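Local structure of glutathione uptake transporter (Shewanella oneidensis, 4UVM) at residues Arg220-Thr225 with Ala274-Gln279; Val243-Ala248 with Cys262-Leu267; Leu299-Leu304 with Arg504-Gln509. The protein is a proton-dependent oligopeptide symporter of the major facilitator superfamily that probably carries small peptides, possibly including glutathione, across the membrane. One frame throughout, in Å; residues are numbered along the deposited sequence.

Contact 1 (Arg220-Thr225 with Ala274-Gln279); sequences RSALLT and AGASLQ. With 78N ((2R)-2,3-dihydroxypropyl(7Z)-pentadec-7-enoate), chain E.
Ala222, Leu223 and Gln279 join the short helix 215-224 to the C-terminal end of helix 257-278, the second arm of the helical hairpin that bacterial POT transporters carry between their two six-helix bundles. The helix axes run 8.5 Å apart and their directions differ by 75°, so the short helix lies across the end of the membrane helix instead of alongside it. The polar link is single. Gln279, the first residue past the helix end, has CG anti to its carbonyl carbon (chi1 -66°) and an extended chain beyond it, which carries the amide across to the last turn of helix 215-224. There Gln279 NE2 donates to Ala222 O at 2.8 Å, with 150° at the hydrogen. The bond lies in the plane of that carbonyl and almost in the plane of the glutamine amide, so both flat groups are well oriented for it. The other end of the amide is also held, since OE1 accepts from the backbone N of Gly234, at the start of helix 233-250; one side chain thus ties three helix ends. Substituting alanine for Gln279 would probably leave Ala222 O and Gly234 N each without this partner and weaken the hold on helix 215-224. Beside this bond the two helices pack through small groups. Ala222 CB lies against the backbone oxygens of Gln279 and Ala276 as well as Ala276 CB, 4.3 Å away, while Leu223 reaches over with its CD2 branch alone, 3.9 Å from Ala276 N, against backbone where Gly275 has no side chain. On another side of helix 257-278, Ser277 meets a bound monoacylglycerol lipid and also bonds Arg296. Ser277 OG lies 2.6 Å from the lipid hydroxyl O20, in a hydrogen bond whose donor could be either.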
loop_
_atom_site.group_PDB
_atom_site.type_symbol
_atom_site.label_atom_id
_atom_site.label_comp_id
_atom_site.label_asym_id
_atom_site.label_seq_id
_atom_site.Cartn_x
_atom_site.Cartn_y
_atom_site.Cartn_z
ATOM N N ARG A 220 3.716 4.018 -26.098
ATOM C CA ARG A 220 3.549 3.162 -27.266
ATOM C C ARG A 220 4.245 3.761 -28.481
ATOM O O ARG A 220 4.760 3.037 -29.333
ATOM C CB ARG A 220 2.067 2.933 -27.568
ATOM C CG ARG A 220 1.811 1.957 -28.711
ATOM C CD ARG A 220 0.328 1.681 -28.880
ATOM N NE ARG A 220 0.054 0.688 -29.918
ATOM C CZ ARG A 220 -0.046 -0.621 -29.699
ATOM N NH1 ARG A 220 0.109 -1.106 -28.475
ATOM N NH2 ARG A 220 -0.302 -1.446 -30.706
ATOM N N SER A 221 4.266 5.088 -28.553
ATOM C CA SER A 221 4.942 5.777 -29.646
ATOM C C SER A 221 6.454 5.638 -29.520
ATOM O O SER A 221 7.140 5.373 -30.503
ATOM C CB SER A 221 4.550 7.255 -29.684
ATOM O OG SER A 221 3.207 7.415 -30.105
ATOM N N ALA A 222 6.965 5.800 -28.304
ATOM C CA ALA A 222 8.403 5.753 -28.050
ATOM C C ALA A 222 9.032 4.404 -28.410
ATOM O O ALA A 222 10.229 4.321 -28.679
ATOM C CB ALA A 222 8.681 6.084 -26.592
ATOM N N LEU A 223 8.225 3.347 -28.418
ATOM C CA LEU A 223 8.735 2.009 -28.694
ATOM C C LEU A 223 8.562 1.593 -30.153
ATOM O O LEU A 223 9.464 1.002 -30.746
ATOM C CB LEU A 223 8.049 0.986 -27.788
ATOM C CG LEU A 223 8.385 1.064 -26.298
ATOM C CD1 LEU A 223 7.540 0.074 -25.515
ATOM C CD2 LEU A 223 9.868 0.807 -26.072
ATOM N N LEU A 224 7.403 1.904 -30.725
ATOM C CA LEU A 224 7.061 1.442 -32.067
ATOM C C LEU A 224 7.605 2.340 -33.182
ATOM O O LEU A 224 7.884 1.864 -34.286
ATOM C CB LEU A 224 5.544 1.314 -32.204
ATOM C CG LEU A 224 4.866 0.376 -31.205
ATOM C CD1 LEU A 224 3.395 0.209 -31.551
ATOM C CD2 LEU A 224 5.564 -0.973 -31.153
ATOM N N THR A 225 7.753 3.632 -32.900
ATOM C CA THR A 225 8.303 4.561 -33.884
ATOM C C THR A 225 9.737 4.187 -34.238
ATOM O O THR A 225 10.586 4.030 -33.355
ATOM C CB THR A 225 8.270 6.021 -33.381
ATOM O OG1 THR A 225 6.911 6.471 -33.308
ATOM C CG2 THR A 225 9.047 6.929 -34.319
ATOM N N ALA A 274 11.914 1.155 -18.895
ATOM C CA ALA A 274 13.321 1.430 -19.168
ATOM C C ALA A 274 13.541 1.689 -20.657
ATOM O O ALA A 274 14.215 2.652 -21.042
ATOM C CB ALA A 274 14.187 0.279 -18.698
ATOM N N GLY A 275 12.966 0.822 -21.486
ATOM C CA GLY A 275 13.096 0.929 -22.928
ATOM C C GLY A 275 12.527 2.215 -23.499
ATOM O O GLY A 275 13.133 2.831 -24.376
ATOM N N ALA A 276 11.365 2.624 -23.001
ATOM C CA ALA A 276 10.715 3.838 -23.484
ATOM C C ALA A 276 11.528 5.081 -23.135
ATOM O O ALA A 276 11.503 6.069 -23.867
ATOM C CB ALA A 276 9.313 3.951 -22.920
ATOM N N SER A 277 12.246 5.027 -22.019
ATOM C CA SER A 277 13.060 6.153 -21.581
ATOM C C SER A 277 14.223 6.397 -22.544
ATOM O O SER A 277 14.603 7.543 -22.795
ATOM C CB SER A 277 13.585 5.915 -20.166
ATOM O OG SER A 277 14.197 7.083 -19.649
ATOM N N LEU A 278 14.780 5.313 -23.078
ATOM C CA LEU A 278 15.878 5.398 -24.036
ATOM C C LEU A 278 15.442 6.066 -25.333
ATOM O O LEU A 278 16.203 6.812 -25.952
ATOM C CB LEU A 278 16.432 4.005 -24.348
ATOM C CG LEU A 278 17.090 3.213 -23.220
ATOM C CD1 LEU A 278 17.613 1.893 -23.757
ATOM C CD2 LEU A 278 18.208 4.022 -22.580
ATOM N N GLN A 279 14.205 5.792 -25.734
ATOM C CA GLN A 279 13.719 6.170 -27.050
ATOM C C GLN A 279 12.609 7.216 -26.996
ATOM O O GLN A 279 11.805 7.325 -27.924
ATOM C CB GLN A 279 13.218 4.927 -27.783
ATOM C CG GLN A 279 14.298 3.923 -28.116
ATOM C CD GLN A 279 13.764 2.730 -28.880
ATOM O OE1 GLN A 279 14.502 1.790 -29.183
ATOM N NE2 GLN A 279 12.473 2.758 -29.195
HETATM O O22 78N E . 16.027 9.453 -16.289
HETATM C C19 78N E . 15.236 8.667 -15.474
HETATM C C18 78N E . 14.013 8.082 -16.087
HETATM O O20 78N E . 14.011 8.393 -17.427
HETATM C C17 78N E . 13.991 6.593 -15.936
HETATM O O16 78N E . 12.802 6.008 -15.522
HETATM C C8 78N E . 12.619 4.647 -15.645
HETATM O O15 78N E . 13.483 3.967 -16.184
HETATM C C7 78N E . 11.356 4.002 -15.123
HETATM C C6 78N E . 11.420 2.593 -14.593
HETATM C C5 78N E . 11.619 2.390 -13.112
HETATM C C4 78N E . 10.637 1.512 -12.381
HETATM C C3 78N E . 10.872 0.026 -12.409
HETATM C C2 78N E . 12.285 -0.451 -12.160
HETATM C C1 78N E . 12.542 -1.492 -11.281
HETATM C C9 78N E . 11.417 -2.184 -10.545
HETATM C C10 78N E . 11.673 -2.570 -9.117
HETATM C C11 78N E . 13.091 -2.865 -8.730
HETATM C C12 78N E . 13.663 -4.186 -9.136
HETATM C C13 78N E . 15.134 -4.384 -8.987
HETATM C C15 78N E . 17.452 -4.165 -10.067
HETATM C C14 78N E . 16.027 -3.717 -9.989
#

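Contact 2 (Val243-Ala248 with Cys262-Leu267); sequences VSAAYA and CCAMVL
Leu267 reaches over to Ser244 and Ala248 in a helical hairpin whose arms, helices 233-250 and 257-278, run antiparallel at 169° with axes 8.1 Å apart. Its CB lies 4.4 Å from Ser244 CB. From there CG, anti to the leucine's carbonyl carbon (chi1 -68°), heads for the opposite arm, and the CD1 branch of Leu267 does the touching: it sits 3.6 Å from Ser244 O, 3.7 Å from Ser244 CB and 4.3 Å from Ala248 CB. The methyl therefore rests on backbone as much as on side chain. No hydrogen bond crosses the interface; Ser244 OG turns back to Ile240 O in its own helix. Next to Ser244, Ala245 meets Ala264, about a turn before Leu267, and these small residues permit a close approach: Ala245 CA and Ala264 CA are 4.0 Å apart, their CB atoms 3.7 Å. Beyond them Ala248 CB meets Cys263 CB at 3.9 Å. This is plain apolar packing between alanine-lined helices. Ser244 and Ala245 also touch Phe271 and Val268, the next turn of helix 257-278, while Cys262 and Val266 pack on helix 439-463, which Cys263 also touches, at Leu459, so the second arm is sandwiched between the first arm and the C-terminal bundle.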
loop_
_atom_site.group_PDB
_atom_site.type_symbol
_atom_site.label_atom_id
_atom_site.label_comp_id
_atom_site.label_asym_id
_atom_site.label_seq_id
_atom_site.Cartn_x
_atom_site.Cartn_y
_atom_site.Cartn_z
ATOM N N VAL A 243 9.628 -11.735 -22.181
ATOM C CA VAL A 243 10.253 -13.043 -22.030
ATOM C C VAL A 243 10.487 -13.350 -20.552
ATOM O O VAL A 243 10.184 -14.448 -20.081
ATOM C CB VAL A 243 11.592 -13.127 -22.800
ATOM C CG1 VAL A 243 12.364 -14.374 -22.397
ATOM C CG2 VAL A 243 11.345 -13.114 -24.299
ATOM N N SER A 244 11.019 -12.365 -19.831
ATOM C CA SER A 244 11.294 -12.502 -18.404
ATOM C C SER A 244 10.033 -12.802 -17.606
ATOM O O SER A 244 10.035 -13.663 -16.725
ATOM C CB SER A 244 11.951 -11.234 -17.864
ATOM O OG SER A 244 13.206 -11.016 -18.477
ATOM N N ALA A 245 8.961 -12.080 -17.914
ATOM C CA ALA A 245 7.679 -12.296 -17.260
ATOM C C ALA A 245 7.230 -13.736 -17.456
ATOM O O ALA A 245 6.708 -14.365 -16.535
ATOM C CB ALA A 245 6.634 -11.336 -17.798
ATOM N N ALA A 246 7.452 -14.254 -18.660
ATOM C CA ALA A 246 7.086 -15.627 -18.984
ATOM C C ALA A 246 7.901 -16.612 -18.155
ATOM O O ALA A 246 7.405 -17.667 -17.768
ATOM C CB ALA A 246 7.276 -15.893 -20.470
ATOM N N TYR A 247 9.152 -16.254 -17.880
ATOM C CA TYR A 247 10.020 -17.082 -17.052
ATOM C C TYR A 247 9.569 -17.057 -15.597
ATOM O O TYR A 247 9.842 -17.986 -14.838
ATOM C CB TYR A 247 11.473 -16.617 -17.156
ATOM C CG TYR A 247 12.440 -17.444 -16.333
ATOM C CD1 TYR A 247 12.527 -18.819 -16.505
ATOM C CD2 TYR A 247 13.278 -16.848 -15.399
ATOM C CE1 TYR A 247 13.413 -19.579 -15.761
ATOM C CE2 TYR A 247 14.168 -17.597 -14.651
ATOM C CZ TYR A 247 14.232 -18.965 -14.836
ATOM O OH TYR A 247 15.115 -19.722 -14.096
ATOM N N ALA A 248 8.886 -15.982 -15.212
ATOM C CA ALA A 248 8.347 -15.866 -13.862
ATOM C C ALA A 248 6.988 -16.547 -13.774
ATOM O O ALA A 248 6.661 -17.184 -12.770
ATOM C CB ALA A 248 8.239 -14.407 -13.453
ATOM N N CYS A 262 2.727 -10.886 -9.955
ATOM C CA CYS A 262 3.321 -9.592 -9.650
ATOM C C CYS A 262 4.722 -9.481 -10.233
ATOM O O CYS A 262 5.106 -8.425 -10.735
ATOM C CB CYS A 262 3.354 -9.354 -8.142
ATOM S SG CYS A 262 1.881 -8.535 -7.504
ATOM N N CYS A 263 5.482 -10.571 -10.164
ATOM C CA CYS A 263 6.819 -10.609 -10.749
ATOM C C CYS A 263 6.751 -10.297 -12.236
ATOM O O CYS A 263 7.541 -9.507 -12.754
ATOM C CB CYS A 263 7.477 -11.972 -10.532
ATOM S SG CYS A 263 7.980 -12.294 -8.832
ATOM N N ALA A 264 5.794 -10.922 -12.914
ATOM C CA ALA A 264 5.571 -10.670 -14.328
ATOM C C ALA A 264 5.230 -9.204 -14.548
ATOM O O ALA A 264 5.825 -8.540 -15.394
ATOM C CB ALA A 264 4.464 -11.562 -14.859
ATOM N N MET A 265 4.281 -8.706 -13.764
ATOM C CA MET A 265 3.834 -7.325 -13.874
ATOM C C MET A 265 4.982 -6.341 -13.664
ATOM O O MET A 265 5.111 -5.361 -14.397
ATOM C CB MET A 265 2.721 -7.048 -12.867
ATOM C CG MET A 265 2.124 -5.659 -12.980
ATOM S SD MET A 265 1.231 -5.170 -11.495
ATOM C CE MET A 265 2.586 -4.914 -10.355
ATOM N N VAL A 266 5.812 -6.612 -12.662
ATOM C CA VAL A 266 6.942 -5.745 -12.344
ATOM C C VAL A 266 7.983 -5.752 -13.459
ATOM O O VAL A 266 8.431 -4.697 -13.910
ATOM C CB VAL A 266 7.612 -6.157 -11.018
ATOM C CG1 VAL A 266 8.979 -5.499 -10.880
ATOM C CG2 VAL A 266 6.719 -5.795 -9.843
ATOM N N LEU A 267 8.360 -6.947 -13.903
ATOM C CA LEU A 267 9.337 -7.091 -14.976
ATOM C C LEU A 267 8.866 -6.412 -16.254
ATOM O O LEU A 267 9.643 -5.736 -16.928
ATOM C CB LEU A 267 9.620 -8.568 -15.253
ATOM C CG LEU A 267 10.350 -9.338 -14.156
ATOM C CD1 LEU A 267 10.397 -10.813 -14.506
ATOM C CD2 LEU A 267 11.747 -8.779 -13.952
#

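Contact 3 (Leu299-Leu304 with Arg504-Gln509); sequences LRILVL and RSYQMQ. With 78N ((2R)-2,3-dihydroxypropyl(7Z)-pentadec-7-enoate), chain E.
A chi1 of -177° sets the ring of Tyr506 opposite its backbone N and over toward helix 289-306, where Arg300 starts at the ring with its CB and then runs away, extended, to Gln509. Aliphatic groups meet the ring and its hydroxyl: Leu304 CD2 sits over one face, 4.2 Å above the plane, Arg300 CB lies 3.6 Å from Tyr506 CE2, and Ile301 CG1 is 3.8 Å from Tyr506 OH. That hydroxyl is satisfied by Gln433 NE2, which fixes the ring's far end. Gln509 CB lies over the centre of the Arg300 guanidinium, 3.9 Å above its plane, while the bend at chi2 (-52°) turns the amide back, Gln509 NE2 donating to Ser505 O at 3.0 Å. Gln509 also touches a crystal neighbour, so its pose may reflect lattice packing. No hydrogen bond spans the two segments; the arginine is met by packing. On the other flank Val303 CG2 lies 3.5 Å from the ester O16 of the bound lipid. The contact belongs to the C-terminal six-helix bundle of the MFS fold: Leu304 and Tyr506 both touch Phe429 of helix 426-433 and Leu373 of helix 372-396, and Ile301 packs on helix 439-463.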
loop_
_atom_site.group_PDB
_atom_site.type_symbol
_atom_site.label_atom_id
_atom_site.label_comp_id
_atom_site.label_asym_id
_atom_site.label_seq_id
_atom_site.Cartn_x
_atom_site.Cartn_y
_atom_site.Cartn_z
ATOM N N LEU A 299 8.356 9.462 -15.551
ATOM C CA LEU A 299 9.361 8.402 -15.555
ATOM C C LEU A 299 10.433 8.612 -14.489
ATOM O O LEU A 299 11.012 7.652 -13.987
ATOM C CB LEU A 299 10.019 8.290 -16.931
ATOM C CG LEU A 299 9.183 7.633 -18.029
ATOM C CD1 LEU A 299 10.015 7.433 -19.284
ATOM C CD2 LEU A 299 8.624 6.312 -17.544
ATOM N N ARG A 300 10.693 9.869 -14.145
ATOM C CA ARG A 300 11.651 10.175 -13.092
ATOM C C ARG A 300 11.037 9.902 -11.725
ATOM O O ARG A 300 11.721 9.464 -10.800
ATOM C CB ARG A 300 12.119 11.628 -13.183
ATOM C CG ARG A 300 12.965 11.926 -14.405
ATOM C CD ARG A 300 13.735 13.225 -14.237
ATOM N NE ARG A 300 14.417 13.609 -15.468
ATOM C CZ ARG A 300 13.961 14.520 -16.320
ATOM N NH1 ARG A 300 12.824 15.153 -16.070
ATOM N NH2 ARG A 300 14.647 14.803 -17.419
ATOM N N ILE A 301 9.739 10.160 -11.611
ATOM C CA ILE A 301 9.005 9.898 -10.379
ATOM C C ILE A 301 8.901 8.391 -10.143
ATOM O O ILE A 301 8.894 7.928 -9.004
ATOM C CB ILE A 301 7.596 10.528 -10.422
ATOM C CG1 ILE A 301 7.697 12.047 -10.544
ATOM C CG2 ILE A 301 6.795 10.176 -9.184
ATOM C CD1 ILE A 301 6.356 12.746 -10.556
ATOM N N LEU A 302 8.836 7.629 -11.229
ATOM C CA LEU A 302 8.778 6.176 -11.143
ATOM C C LEU A 302 9.975 5.606 -10.398
ATOM O O LEU A 302 9.824 4.720 -9.558
ATOM C CB LEU A 302 8.702 5.558 -12.538
ATOM C CG LEU A 302 7.342 4.994 -12.942
ATOM C CD1 LEU A 302 6.278 6.079 -12.900
ATOM C CD2 LEU A 302 7.425 4.365 -14.323
ATOM N N VAL A 303 11.164 6.112 -10.709
ATOM C CA VAL A 303 12.379 5.648 -10.048
ATOM C C VAL A 303 12.337 6.017 -8.568
ATOM O O VAL A 303 12.760 5.242 -7.710
ATOM C CB VAL A 303 13.645 6.232 -10.703
ATOM C CG1 VAL A 303 14.890 5.786 -9.953
ATOM C CG2 VAL A 303 13.723 5.812 -12.161
ATOM N N LEU A 304 11.806 7.201 -8.281
ATOM C CA LEU A 304 11.594 7.636 -6.907
ATOM C C LEU A 304 10.703 6.651 -6.153
ATOM O O LEU A 304 11.047 6.216 -5.056
ATOM C CB LEU A 304 10.979 9.036 -6.884
ATOM C CG LEU A 304 11.750 10.128 -6.142
ATOM C CD1 LEU A 304 13.227 10.066 -6.490
ATOM C CD2 LEU A 304 11.176 11.504 -6.468
ATOM N N ARG A 504 19.744 13.908 -5.730
ATOM C CA ARG A 504 20.622 15.034 -6.044
ATOM C C ARG A 504 20.666 15.263 -7.556
ATOM O O ARG A 504 20.845 16.389 -8.022
ATOM C CB ARG A 504 22.033 14.801 -5.481
ATOM C CG ARG A 504 22.800 13.647 -6.113
ATOM C CD ARG A 504 24.150 13.430 -5.433
ATOM N NE ARG A 504 24.940 12.395 -6.100
ATOM C CZ ARG A 504 26.073 11.885 -5.624
ATOM N NH1 ARG A 504 26.562 12.308 -4.466
ATOM N NH2 ARG A 504 26.717 10.947 -6.307
ATOM N N SER A 505 20.488 14.184 -8.310
ATOM C CA SER A 505 20.427 14.243 -9.764
ATOM C C SER A 505 19.048 14.693 -10.235
ATOM O O SER A 505 18.912 15.327 -11.279
ATOM C CB SER A 505 20.769 12.877 -10.361
ATOM O OG SER A 505 20.456 12.828 -11.741
ATOM N N TYR A 506 18.030 14.361 -9.450
ATOM C CA TYR A 506 16.647 14.687 -9.773
ATOM C C TYR A 506 16.394 16.196 -9.755
ATOM O O TYR A 506 15.640 16.716 -10.578
ATOM C CB TYR A 506 15.705 13.980 -8.789
ATOM C CG TYR A 506 14.231 14.189 -9.053
ATOM C CD1 TYR A 506 13.557 15.281 -8.518
ATOM C CD2 TYR A 506 13.508 13.284 -9.820
ATOM C CE1 TYR A 506 12.209 15.472 -8.753
ATOM C CE2 TYR A 506 12.159 13.466 -10.058
ATOM C CZ TYR A 506 11.516 14.563 -9.521
ATOM O OH TYR A 506 10.174 14.752 -9.753
ATOM N N GLN A 507 17.029 16.890 -8.815
ATOM C CA GLN A 507 16.808 18.322 -8.627
ATOM C C GLN A 507 17.645 19.170 -9.582
ATOM O O GLN A 507 17.574 20.403 -9.568
ATOM C CB GLN A 507 17.108 18.713 -7.181
ATOM C CG GLN A 507 15.998 18.364 -6.207
ATOM C CD GLN A 507 16.460 18.414 -4.764
ATOM O OE1 GLN A 507 17.551 17.945 -4.435
ATOM N NE2 GLN A 507 15.633 18.987 -3.895
ATOM N N MET A 508 18.441 18.495 -10.405
ATOM C CA MET A 508 19.222 19.153 -11.439
ATOM C C MET A 508 18.463 19.194 -12.762
ATOM O O MET A 508 19.001 19.638 -13.776
ATOM C CB MET A 508 20.552 18.432 -11.650
ATOM C CG MET A 508 21.585 18.623 -10.558
ATOM S SD MET A 508 23.112 17.793 -11.034
ATOM C CE MET A 508 24.258 18.411 -9.811
ATOM N N GLN A 509 17.218 18.724 -12.750
ATOM C CA GLN A 509 16.524 18.429 -13.997
ATOM C C GLN A 509 15.480 19.459 -14.415
ATOM O O GLN A 509 15.777 20.374 -15.182
ATOM C CB GLN A 509 15.867 17.049 -13.906
ATOM C CG GLN A 509 16.855 15.912 -13.702
ATOM C CD GLN A 509 17.984 15.926 -14.719
ATOM O OE1 GLN A 509 17.762 16.139 -15.911
ATOM N NE2 GLN A 509 19.207 15.703 -14.247
HETATM O O22 78N E . 16.027 9.453 -16.289
HETATM C C19 78N E . 15.236 8.667 -15.474
HETATM C C18 78N E . 14.013 8.082 -16.087
HETATM O O20 78N E . 14.011 8.393 -17.427
HETATM C C17 78N E . 13.991 6.593 -15.936
HETATM O O16 78N E . 12.802 6.008 -15.522
HETATM C C8 78N E . 12.619 4.647 -15.645
HETATM O O15 78N E . 13.483 3.967 -16.184
HETATM C C7 78N E . 11.356 4.002 -15.123
HETATM C C6 78N E . 11.420 2.593 -14.593
HETATM C C5 78N E . 11.619 2.390 -13.112
HETATM C C4 78N E . 10.637 1.512 -12.381
HETATM C C3 78N E . 10.872 0.026 -12.409
HETATM C C2 78N E . 12.285 -0.451 -12.160
HETATM C C1 78N E . 12.542 -1.492 -11.281
HETATM C C9 78N E . 11.417 -2.184 -10.545
HETATM C C10 78N E . 11.673 -2.570 -9.117
HETATM C C11 78N E . 13.091 -2.865 -8.730
HETATM C C12 78N E . 13.663 -4.186 -9.136
HETATM C C13 78N E . 15.134 -4.384 -8.987
HETATM C C15 78N E . 17.452 -4.165 -10.067
HETATM C C14 78N E . 16.027 -3.717 -9.989
#

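Contact 1 starts first, at helix 215-224, and closes 49 residues later at the end of helix 257-278. Contact 2 lies nested inside that loop, joining helix 233-250 to an earlier part of helix 257-278, so this helix serves both. Contact 3 follows in series: it opens on helix 289-306, the next after helix 257-278, and closes only 200 residues on, at the end of helix 480-506. Contact 2 joins the two arms of the hairpin between the bundles, contact 1 fastens helix 215-224 to its second arm, and contact 3 brings together the first and last helices of the C-terminal bundle. Contacts 1 and 3 meet where Ser277 CB packs 4.0 Å from Leu299 CD1, and share one lipid.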